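Local coordinates for VESB protease (Vibrio cholerae, PDB 4LK4), which is a secreted trypsin-family (peptidase S1) protein, probably acting as a serine endopeptidase, whose trypsin-like domain is joined to an Ig-like domain, at residues A[259-270]-A[342-350]; A[286-294]-A[322-330]. The protein carries 1 engineered substitution. All blocks are in the same frame, centred on the assembly; numbering follows the deposited sequence.

Both contacts lie in the Ig-like domain, which follows the trypsin-like part of the chain. After strand 248-258 the chain enters 259-270, the first half of contact 1, which is closed only when 342-350 arrives 72 residues later. Inside that loop, 286-294 meets 322-330 across 28 residues to make contact 2, so contact 2 is nested in contact 1. Their centres are about 9 Å apart. Strands 324-335 and 338-349 follow each other in the chain and pair in the sheet, where the salt bridge of R345 NE to D328 OD1 (2.7 Å) joins the contacts. Each thus carries an early segment across the domain interior to this hairpin.

Contact 1 of 2, residues A[259-270]-A[342-350]; sequences RPLGKVSQSFTY and ATSRIQLDT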
# COMPACT_ATOMS: atom_id res chain seq x y z
N ARG A 259 -8.70 -24.87 -4.35
CA ARG A 259 -9.44 -25.67 -3.37
C ARG A 259 -10.34 -26.68 -4.07
O ARG A 259 -10.71 -26.45 -5.23
CB ARG A 259 -10.27 -24.78 -2.44
CG ARG A 259 -9.44 -23.93 -1.49
CD ARG A 259 -9.06 -24.65 -0.21
NE ARG A 259 -8.11 -23.85 0.57
CZ ARG A 259 -8.08 -23.74 1.91
NH1 ARG A 259 -8.95 -24.36 2.69
NH2 ARG A 259 -7.15 -22.96 2.47
N PRO A 260 -10.69 -27.80 -3.38
CA PRO A 260 -11.73 -28.68 -3.94
C PRO A 260 -13.12 -28.07 -3.72
O PRO A 260 -13.28 -27.10 -2.96
CB PRO A 260 -11.60 -29.96 -3.09
CG PRO A 260 -11.14 -29.47 -1.76
CD PRO A 260 -10.41 -28.15 -1.97
N LEU A 261 -14.11 -28.65 -4.40
CA LEU A 261 -15.49 -28.29 -4.16
C LEU A 261 -15.83 -28.51 -2.68
O LEU A 261 -15.25 -29.37 -2.02
CB LEU A 261 -16.42 -29.11 -5.07
CG LEU A 261 -16.78 -28.48 -6.43
CD1 LEU A 261 -15.54 -28.12 -7.25
CD2 LEU A 261 -17.70 -29.39 -7.23
N GLY A 262 -16.76 -27.70 -2.16
CA GLY A 262 -17.28 -27.86 -0.79
C GLY A 262 -17.30 -26.58 0.02
O GLY A 262 -16.68 -25.59 -0.37
N LYS A 263 -18.02 -26.60 1.14
CA LYS A 263 -18.05 -25.48 2.06
C LYS A 263 -16.67 -25.20 2.62
O LYS A 263 -16.09 -26.03 3.33
CB LYS A 263 -19.04 -25.71 3.21
CG LYS A 263 -20.29 -24.83 3.16
CD LYS A 263 -21.04 -24.82 4.49
CE LYS A 263 -21.97 -23.62 4.64
NZ LYS A 263 -23.24 -23.76 3.86
N VAL A 264 -16.14 -24.02 2.29
CA VAL A 264 -14.92 -23.53 2.90
C VAL A 264 -15.24 -22.36 3.81
O VAL A 264 -15.99 -21.48 3.46
CB VAL A 264 -13.87 -23.06 1.87
CG1 VAL A 264 -12.54 -22.84 2.57
CG2 VAL A 264 -13.72 -24.09 0.76
N SER A 265 -14.63 -22.38 4.99
CA SER A 265 -14.89 -21.42 6.04
C SER A 265 -13.60 -20.64 6.35
O SER A 265 -12.49 -21.13 6.14
CB SER A 265 -15.38 -22.19 7.28
OG SER A 265 -15.58 -21.32 8.39
N GLN A 266 -13.76 -19.43 6.87
CA GLN A 266 -12.60 -18.59 7.19
C GLN A 266 -12.97 -17.46 8.13
O GLN A 266 -13.87 -16.71 7.86
CB GLN A 266 -12.01 -18.01 5.90
CG GLN A 266 -10.80 -17.11 6.11
CD GLN A 266 -9.63 -17.88 6.68
OE1 GLN A 266 -9.28 -18.94 6.17
NE2 GLN A 266 -9.04 -17.37 7.75
N SER A 267 -12.27 -17.34 9.24
CA SER A 267 -12.47 -16.25 10.17
C SER A 267 -11.72 -14.94 9.77
O SER A 267 -10.65 -14.99 9.15
CB SER A 267 -12.03 -16.73 11.55
OG SER A 267 -12.26 -15.73 12.53
N PHE A 268 -12.29 -13.79 10.11
CA PHE A 268 -11.68 -12.47 9.87
C PHE A 268 -11.77 -11.64 11.14
O PHE A 268 -12.84 -11.55 11.74
CB PHE A 268 -12.44 -11.72 8.78
CG PHE A 268 -12.22 -12.25 7.41
CD1 PHE A 268 -12.90 -13.34 6.98
CD2 PHE A 268 -11.35 -11.64 6.55
CE1 PHE A 268 -12.73 -13.83 5.71
CE2 PHE A 268 -11.17 -12.12 5.27
CZ PHE A 268 -11.89 -13.21 4.84
N THR A 269 -10.68 -11.00 11.55
CA THR A 269 -10.69 -10.24 12.80
C THR A 269 -10.53 -8.74 12.57
O THR A 269 -9.73 -8.31 11.73
CB THR A 269 -9.65 -10.77 13.78
OG1 THR A 269 -9.95 -12.14 14.04
CG2 THR A 269 -9.69 -10.00 15.10
N TYR A 270 -11.31 -7.99 13.34
CA TYR A 270 -11.46 -6.53 13.26
C TYR A 270 -11.15 -5.98 14.65
O TYR A 270 -11.73 -6.42 15.64
CB TYR A 270 -12.89 -6.17 12.81
CG TYR A 270 -13.19 -6.80 11.47
CD1 TYR A 270 -13.70 -8.09 11.38
CD2 TYR A 270 -12.88 -6.13 10.29
CE1 TYR A 270 -13.91 -8.70 10.15
CE2 TYR A 270 -13.10 -6.73 9.06
CZ TYR A 270 -13.61 -8.02 9.00
OH TYR A 270 -13.80 -8.63 7.77
N ALA A 342 -14.34 -1.33 7.03
CA ALA A 342 -13.37 -2.32 6.68
C ALA A 342 -13.97 -3.17 5.59
O ALA A 342 -15.09 -3.70 5.73
CB ALA A 342 -13.04 -3.19 7.88
N THR A 343 -13.22 -3.31 4.50
CA THR A 343 -13.61 -4.13 3.36
C THR A 343 -12.66 -5.32 3.27
O THR A 343 -11.47 -5.15 3.08
CB THR A 343 -13.59 -3.29 2.07
OG1 THR A 343 -14.37 -2.12 2.28
CG2 THR A 343 -14.16 -4.00 0.91
N SER A 344 -13.21 -6.52 3.45
CA SER A 344 -12.44 -7.77 3.38
C SER A 344 -12.84 -8.59 2.17
O SER A 344 -13.81 -8.27 1.51
CB SER A 344 -12.68 -8.59 4.62
OG SER A 344 -12.26 -7.90 5.77
N ARG A 345 -12.07 -9.64 1.89
CA ARG A 345 -12.24 -10.44 0.69
C ARG A 345 -11.92 -11.88 0.98
O ARG A 345 -10.96 -12.19 1.64
CB ARG A 345 -11.32 -9.96 -0.42
CG ARG A 345 -11.16 -10.96 -1.56
CD ARG A 345 -10.37 -10.39 -2.73
NE ARG A 345 -11.13 -9.34 -3.38
CZ ARG A 345 -10.64 -8.45 -4.24
NH1 ARG A 345 -9.34 -8.47 -4.59
NH2 ARG A 345 -11.44 -7.51 -4.74
N ILE A 346 -12.77 -12.77 0.50
CA ILE A 346 -12.50 -14.18 0.53
C ILE A 346 -12.44 -14.63 -0.92
O ILE A 346 -13.28 -14.26 -1.74
CB ILE A 346 -13.57 -14.95 1.32
CG1 ILE A 346 -13.17 -16.40 1.45
CG2 ILE A 346 -14.94 -14.87 0.67
CD1 ILE A 346 -13.93 -17.10 2.54
N GLN A 347 -11.45 -15.42 -1.22
CA GLN A 347 -11.17 -15.77 -2.57
C GLN A 347 -10.64 -17.18 -2.61
O GLN A 347 -9.92 -17.60 -1.70
CB GLN A 347 -10.11 -14.83 -3.12
CG GLN A 347 -9.71 -15.12 -4.55
CD GLN A 347 -8.88 -14.00 -5.18
OE1 GLN A 347 -8.76 -12.90 -4.62
NE2 GLN A 347 -8.31 -14.28 -6.33
N LEU A 348 -10.98 -17.88 -3.70
CA LEU A 348 -10.55 -19.25 -3.95
C LEU A 348 -10.82 -19.63 -5.39
O LEU A 348 -11.51 -18.92 -6.12
CB LEU A 348 -11.30 -20.21 -3.02
CG LEU A 348 -12.82 -20.21 -3.15
CD1 LEU A 348 -13.25 -21.53 -3.77
CD2 LEU A 348 -13.46 -20.05 -1.79
N ASP A 349 -10.28 -20.77 -5.81
CA ASP A 349 -10.41 -21.19 -7.20
C ASP A 349 -10.57 -22.71 -7.32
O ASP A 349 -9.85 -23.45 -6.64
CB ASP A 349 -9.18 -20.73 -8.00
CG ASP A 349 -9.45 -20.66 -9.49
OD1 ASP A 349 -10.18 -21.51 -10.04
OD2 ASP A 349 -8.92 -19.73 -10.13
N THR A 350 -11.47 -23.13 -8.21
CA THR A 350 -11.77 -24.57 -8.47
C THR A 350 -11.67 -24.94 -9.97
O THR A 350 -11.57 -24.06 -10.84
CB THR A 350 -13.18 -24.94 -7.93
OG1 THR A 350 -14.18 -24.13 -8.56
CG2 THR A 350 -13.31 -24.73 -6.41
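R259 and F268 hold 259-270 against 342-350 in different ways, one mainly through its backbone and the other through its ring. The backbone N of R259 donates to D349 O (2.9 Å, N-H...O 161°), and R259 O rests against T350 CG2. The R259 side chain makes a loose approach, CG to L348 CB at 4.4 Å, before leading away to bond L256 O through NE. T350 OG1 is bonded to H321 O and R323 N.

Beyond this end the strands separate. Their axes approach to 9.3 Å, with N-to-C directions 150° apart, and the CA atoms of F268 and S344 are 8.0 Å apart, too far for backbone pairing, so side chains make this part of the contact. F268 CZ lies 3.5 Å from R345 O and 4.3 Å from I346 CB, both near the ring plane at its edge, whereas S344 CB approaches obliquely. With CG1 of I346 anti to the backbone N (chi1 -174°), its CD1 reaches to 4.0 Å from Q266 CB.

Y270 adds a polar link, its OH donating to S344 OG at 2.6 Å. S344 OG is also bonded to the backbone O of D251, so this buried hydroxyl has two partners. Strand 248-258 lies between the two strands in sheet order; the axis and CA spacings, with side chains pointing across, indicate face-to-face packing characteristic of an Ig-like beta sandwich.

Contact 2 of 2, residues A[286-294]-A[322-330]; sequences SSLPADFSV and YRQYQYDFE
An aromatic cluster in the interior of the Ig-like domain brings F292 together with Y327 and F329. F292 turns an edge toward the face of Y327 in an offset edge-to-face pair, with ring centroids 6.0 Å apart and planes at 78°. The F292 and F329 rings meet obliquely instead, at 42° and 5.7 Å between centroids. F292 holds its CG anti to the backbone N (chi1 178°), which turns the ring toward both partners, and F292 CD2 comes within 4.0 Å of Y327 CD2. One face of the F292 ring is filled by its own segment: L288 CD1 sits over the ring centre, 3.5 Å above the plane.

L288 also spans the contact, its CD1 lying 3.9 Å from F329 CB. Beside it P289 packs on Y327, and P289 CG lies 3.7 Å from Y327 CE1. Y327 is therefore lined by L288, P289, D291 and F292, which explains why it has more area buried here than any other residue of either segment.

At the hydroxyl end of Y327 the surroundings become polar. D291 OD2 stands 2.7 Å from Y327 OH, and the same carboxylate oxygen forms a long salt bridge to R323 NH2 at 3.7 Å, approaching the guanidinium at its edge. Y325 lies against one face of that guanidinium, while its OH is bonded to H321 N.

Around the cluster, F292 touches V315 of strand 310-319, and F329 makes an edge-to-face pair with F268 of contact 1. What results is a hydrophobic core built on aromatic rings from facing strands, with the loop 286-291 folded over Y327.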
# COMPACT_ATOMS: atom_id res chain seq x y z
N SER A 286 -25.86 -8.83 2.89
CA SER A 286 -27.04 -8.93 2.01
C SER A 286 -26.72 -8.95 0.52
O SER A 286 -27.23 -9.77 -0.22
CB SER A 286 -27.98 -7.75 2.25
OG SER A 286 -28.67 -7.90 3.47
N SER A 287 -25.88 -8.01 0.10
CA SER A 287 -25.56 -7.85 -1.32
C SER A 287 -24.90 -9.07 -1.98
O SER A 287 -24.94 -9.18 -3.20
CB SER A 287 -24.67 -6.62 -1.53
OG SER A 287 -23.36 -6.86 -1.04
N LEU A 288 -24.31 -9.98 -1.21
CA LEU A 288 -23.60 -11.13 -1.78
C LEU A 288 -24.53 -12.30 -2.10
O LEU A 288 -25.62 -12.39 -1.52
CB LEU A 288 -22.48 -11.58 -0.84
CG LEU A 288 -21.35 -10.56 -0.71
CD1 LEU A 288 -20.38 -11.00 0.37
CD2 LEU A 288 -20.65 -10.37 -2.05
N PRO A 289 -24.11 -13.20 -3.03
CA PRO A 289 -25.02 -14.29 -3.44
C PRO A 289 -25.26 -15.39 -2.40
O PRO A 289 -24.77 -15.30 -1.25
CB PRO A 289 -24.36 -14.88 -4.70
CG PRO A 289 -23.13 -14.10 -4.96
CD PRO A 289 -22.88 -13.14 -3.84
N ALA A 290 -25.99 -16.41 -2.84
CA ALA A 290 -26.33 -17.57 -2.02
C ALA A 290 -25.14 -18.46 -1.70
O ALA A 290 -25.12 -19.10 -0.67
CB ALA A 290 -27.40 -18.38 -2.72
N ASP A 291 -24.16 -18.50 -2.60
CA ASP A 291 -22.88 -19.17 -2.32
C ASP A 291 -22.26 -18.70 -1.01
O ASP A 291 -21.62 -19.47 -0.29
CB ASP A 291 -21.86 -18.84 -3.41
CG ASP A 291 -22.24 -19.36 -4.77
OD1 ASP A 291 -22.90 -20.41 -4.85
OD2 ASP A 291 -21.86 -18.71 -5.77
N PHE A 292 -22.40 -17.41 -0.72
CA PHE A 292 -21.74 -16.81 0.43
C PHE A 292 -22.67 -16.89 1.62
O PHE A 292 -23.87 -16.81 1.47
CB PHE A 292 -21.37 -15.37 0.11
CG PHE A 292 -20.73 -14.65 1.24
CD1 PHE A 292 -21.50 -14.00 2.18
CD2 PHE A 292 -19.35 -14.60 1.35
CE1 PHE A 292 -20.91 -13.33 3.24
CE2 PHE A 292 -18.75 -13.92 2.40
CZ PHE A 292 -19.54 -13.29 3.34
N SER A 293 -22.11 -17.07 2.80
CA SER A 293 -22.89 -17.17 4.02
C SER A 293 -22.02 -16.76 5.21
O SER A 293 -20.79 -16.84 5.14
CB SER A 293 -23.47 -18.59 4.19
OG SER A 293 -22.51 -19.63 3.96
N VAL A 294 -22.66 -16.29 6.27
CA VAL A 294 -21.97 -15.91 7.51
C VAL A 294 -22.25 -16.97 8.56
O VAL A 294 -23.33 -17.04 9.09
CB VAL A 294 -22.49 -14.57 8.04
CG1 VAL A 294 -21.80 -14.20 9.36
CG2 VAL A 294 -22.30 -13.49 7.00
N TYR A 322 -17.18 -24.95 -10.98
CA TYR A 322 -15.79 -24.82 -11.36
C TYR A 322 -15.51 -23.41 -11.86
O TYR A 322 -15.77 -23.09 -13.02
CB TYR A 322 -15.46 -25.84 -12.46
CG TYR A 322 -15.45 -27.27 -11.97
CD1 TYR A 322 -14.69 -27.64 -10.87
CD2 TYR A 322 -16.18 -28.26 -12.63
CE1 TYR A 322 -14.66 -28.93 -10.41
CE2 TYR A 322 -16.16 -29.57 -12.17
CZ TYR A 322 -15.39 -29.90 -11.07
OH TYR A 322 -15.34 -31.17 -10.58
N ARG A 323 -14.96 -22.58 -10.99
CA ARG A 323 -14.72 -21.17 -11.31
C ARG A 323 -13.93 -20.45 -10.22
O ARG A 323 -13.56 -21.05 -9.20
CB ARG A 323 -16.06 -20.45 -11.57
CG ARG A 323 -17.08 -20.55 -10.44
CD ARG A 323 -18.39 -19.88 -10.85
NE ARG A 323 -19.06 -19.18 -9.75
CZ ARG A 323 -18.62 -18.04 -9.18
NH1 ARG A 323 -17.48 -17.48 -9.57
NH2 ARG A 323 -19.31 -17.47 -8.20
N GLN A 324 -13.65 -19.18 -10.46
CA GLN A 324 -13.03 -18.33 -9.46
C GLN A 324 -14.08 -17.69 -8.59
O GLN A 324 -15.01 -17.07 -9.08
CB GLN A 324 -12.26 -17.23 -10.13
CG GLN A 324 -11.28 -17.71 -11.17
CD GLN A 324 -10.20 -16.68 -11.42
OE1 GLN A 324 -9.48 -16.26 -10.50
NE2 GLN A 324 -10.08 -16.25 -12.68
N TYR A 325 -13.91 -17.81 -7.28
CA TYR A 325 -14.79 -17.15 -6.34
C TYR A 325 -14.01 -15.99 -5.74
O TYR A 325 -12.89 -16.16 -5.28
CB TYR A 325 -15.23 -18.11 -5.23
CG TYR A 325 -16.14 -19.22 -5.71
CD1 TYR A 325 -15.63 -20.33 -6.39
CD2 TYR A 325 -17.52 -19.17 -5.47
CE1 TYR A 325 -16.47 -21.35 -6.81
CE2 TYR A 325 -18.36 -20.19 -5.90
CZ TYR A 325 -17.83 -21.27 -6.56
OH TYR A 325 -18.66 -22.27 -6.99
N GLN A 326 -14.62 -14.81 -5.77
CA GLN A 326 -14.06 -13.65 -5.13
C GLN A 326 -15.16 -12.79 -4.57
O GLN A 326 -15.84 -12.08 -5.32
CB GLN A 326 -13.24 -12.83 -6.12
CG GLN A 326 -12.42 -11.74 -5.45
CD GLN A 326 -11.64 -10.92 -6.45
OE1 GLN A 326 -10.44 -11.13 -6.64
NE2 GLN A 326 -12.32 -9.99 -7.10
N TYR A 327 -15.33 -12.85 -3.25
CA TYR A 327 -16.38 -12.08 -2.60
C TYR A 327 -15.82 -11.05 -1.63
O TYR A 327 -15.06 -11.38 -0.74
CB TYR A 327 -17.36 -12.98 -1.84
CG TYR A 327 -18.08 -13.97 -2.69
CD1 TYR A 327 -18.79 -13.56 -3.82
CD2 TYR A 327 -18.11 -15.32 -2.36
CE1 TYR A 327 -19.50 -14.49 -4.59
CE2 TYR A 327 -18.80 -16.24 -3.13
CZ TYR A 327 -19.48 -15.82 -4.25
OH TYR A 327 -20.17 -16.74 -5.02
N ASP A 328 -16.26 -9.82 -1.82
CA ASP A 328 -15.91 -8.69 -0.98
C ASP A 328 -17.05 -8.29 -0.09
O ASP A 328 -18.18 -8.13 -0.54
CB ASP A 328 -15.54 -7.52 -1.88
CG ASP A 328 -14.26 -7.78 -2.67
OD1 ASP A 328 -13.60 -8.79 -2.35
OD2 ASP A 328 -13.91 -7.00 -3.58
N PHE A 329 -16.77 -8.12 1.19
CA PHE A 329 -17.77 -7.67 2.13
C PHE A 329 -17.19 -6.60 3.05
O PHE A 329 -15.98 -6.54 3.29
CB PHE A 329 -18.32 -8.84 2.95
CG PHE A 329 -17.26 -9.60 3.67
CD1 PHE A 329 -16.57 -10.61 3.03
CD2 PHE A 329 -16.93 -9.29 4.97
CE1 PHE A 329 -15.57 -11.30 3.69
CE2 PHE A 329 -15.94 -9.97 5.64
CZ PHE A 329 -15.25 -10.98 4.99
N GLU A 330 -18.08 -5.80 3.59
CA GLU A 330 -17.75 -4.57 4.25
C GLU A 330 -18.43 -4.55 5.61
O GLU A 330 -19.64 -4.81 5.72
CB GLU A 330 -18.31 -3.45 3.38
CG GLU A 330 -17.80 -2.06 3.70
CD GLU A 330 -17.75 -1.17 2.45
OE1 GLU A 330 -18.67 -0.32 2.29
OE2 GLU A 330 -16.81 -1.31 1.63